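Local coordinates for protein endonuclease V (Bacillus subtilis, PDB 3GA2) that probably nicks double-stranded DNA near deoxyinosine, at the second phosphodiester bond on the 3' side, in magnesium-dependent repair of deaminated bases, at residues 114-119 with 217-222. The protein carries 1 engineered substitution. Numbering follows the deposited sequence.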
# COMPACT_ATOMS: atom_id res chain seq x y z
N LEU A 114 -1.22 5.89 -0.87
CA LEU A 114 -1.87 4.72 -1.43
C LEU A 114 -0.76 3.71 -1.75
O LEU A 114 0.21 4.03 -2.43
CB LEU A 114 -2.67 5.07 -2.70
CG LEU A 114 -3.93 5.93 -2.54
CD1 LEU A 114 -3.56 7.41 -2.55
CD2 LEU A 114 -4.89 5.64 -3.70
N PHE A 115 -0.92 2.50 -1.25
CA PHE A 115 0.08 1.46 -1.44
C PHE A 115 -0.29 0.38 -2.44
O PHE A 115 -1.44 -0.05 -2.50
CB PHE A 115 0.37 0.76 -0.11
CG PHE A 115 1.09 1.62 0.88
CD1 PHE A 115 0.43 2.65 1.54
CD2 PHE A 115 2.43 1.38 1.16
CE1 PHE A 115 1.10 3.43 2.48
CE2 PHE A 115 3.11 2.15 2.10
CZ PHE A 115 2.45 3.18 2.76
N ASP A 116 0.70 -0.06 -3.22
CA ASP A 116 0.48 -1.16 -4.13
C ASP A 116 0.62 -2.37 -3.21
O ASP A 116 1.69 -2.98 -3.13
CB ASP A 116 1.54 -1.20 -5.23
CG ASP A 116 1.33 -2.35 -6.20
OD1 ASP A 116 2.01 -2.40 -7.25
OD2 ASP A 116 0.48 -3.22 -5.92
N GLY A 117 -0.46 -2.68 -2.50
CA GLY A 117 -0.48 -3.80 -1.56
C GLY A 117 -1.69 -3.72 -0.63
O GLY A 117 -2.40 -2.72 -0.63
N ASN A 118 -1.92 -4.76 0.17
CA ASN A 118 -3.05 -4.77 1.10
C ASN A 118 -2.85 -3.98 2.38
O ASN A 118 -1.73 -3.67 2.79
CB ASN A 118 -3.41 -6.21 1.50
CG ASN A 118 -4.01 -7.00 0.36
OD1 ASN A 118 -5.05 -6.64 -0.18
ND2 ASN A 118 -3.36 -8.11 0.01
N GLY A 119 -3.98 -3.67 3.01
CA GLY A 119 -3.97 -2.95 4.27
C GLY A 119 -4.75 -3.80 5.25
O GLY A 119 -4.28 -4.85 5.69
N ILE A 217 -3.96 6.70 -10.25
CA ILE A 217 -2.82 7.46 -10.78
C ILE A 217 -1.52 7.38 -9.97
O ILE A 217 -0.49 6.99 -10.50
CB ILE A 217 -3.19 8.94 -11.00
CG1 ILE A 217 -4.30 9.05 -12.04
CG2 ILE A 217 -1.98 9.72 -11.49
CD1 ILE A 217 -4.90 10.44 -12.15
N PRO A 218 -1.56 7.76 -8.68
CA PRO A 218 -0.35 7.72 -7.84
C PRO A 218 0.34 6.35 -7.82
O PRO A 218 1.56 6.26 -7.95
CB PRO A 218 -0.87 8.11 -6.46
CG PRO A 218 -2.02 9.00 -6.78
CD PRO A 218 -2.70 8.26 -7.90
N VAL A 219 -0.45 5.29 -7.64
CA VAL A 219 0.09 3.94 -7.58
C VAL A 219 0.60 3.46 -8.93
O VAL A 219 1.62 2.79 -9.00
CB VAL A 219 -0.98 2.95 -7.04
CG1 VAL A 219 -0.37 1.56 -6.89
CG2 VAL A 219 -1.51 3.43 -5.70
N ARG A 220 -0.11 3.81 -10.00
CA ARG A 220 0.32 3.40 -11.34
C ARG A 220 1.68 4.03 -11.65
O ARG A 220 2.54 3.38 -12.25
CB ARG A 220 -0.71 3.84 -12.38
CG ARG A 220 -0.32 3.47 -13.81
CD ARG A 220 -1.14 4.25 -14.82
NE ARG A 220 -0.91 3.76 -16.18
CZ ARG A 220 -1.42 4.30 -17.28
NH1 ARG A 220 -2.19 5.37 -17.19
NH2 ARG A 220 -1.15 3.77 -18.47
N LEU A 221 1.87 5.28 -11.26
CA LEU A 221 3.13 5.96 -11.50
C LEU A 221 4.26 5.35 -10.67
O LEU A 221 5.37 5.15 -11.17
CB LEU A 221 3.00 7.47 -11.22
CG LEU A 221 2.13 8.18 -12.26
CD1 LEU A 221 1.99 9.66 -11.95
CD2 LEU A 221 2.75 7.98 -13.65
N ALA A 222 3.99 5.05 -9.41
CA ALA A 222 5.02 4.46 -8.56
C ALA A 222 5.44 3.10 -9.12
O ALA A 222 6.63 2.79 -9.17
CB ALA A 222 4.50 4.31 -7.13
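The peptide plane following L114 and the carboxylate of D116 each turn a face to V219. V219 CG2 stands almost squarely above the carbonyl, 3.7 Å from L114 O, while V219 CG1 lies over one face of the carboxylate at 4.3 Å from D116 CG. Of its oxygens, OD1 forms a salt bridge with K145; the D46 carboxylate, of like charge, also lies near OD1, though so close that the detail is doubtful.

The firmer contacts are with the beta carbons. L114 CB meets V219 CG2 at 3.6 Å, and D116 CB meets V219 CG1 at 3.7 Å, so the two branches of one valine divide between alternate residues of strand 113-116. V219 holds CG1 anti to its backbone N (chi1 -176°), which spreads the methyls along the strand. L114 CG is anti to its own carbonyl carbon (chi1 -69°), and the isobutyl group reaches past the valine to I141, L208 and P216. Replacing V219 with an alanine would remove both methyls and probably open a gap beneath the L114 carbonyl and the D116 beta carbon.

F115, between them, points away from the helix and packs on A129, A132 and L136 of helix 128-136, on the other side of the sheet. Beyond it the chain bends in an inverse gamma turn centred on D116, spanned by a weak bond of 2.8 Å from G117 N to F115 O.

A central strand covered by the first turns of helix 217-235 on one face and by another helix on the other suits the RNase H-like fold of endonuclease V. D116 and the nearby D46 are predicted magnesium ligands, and the valine packs against the aliphatic base of one of them, directly beside the probable metal site.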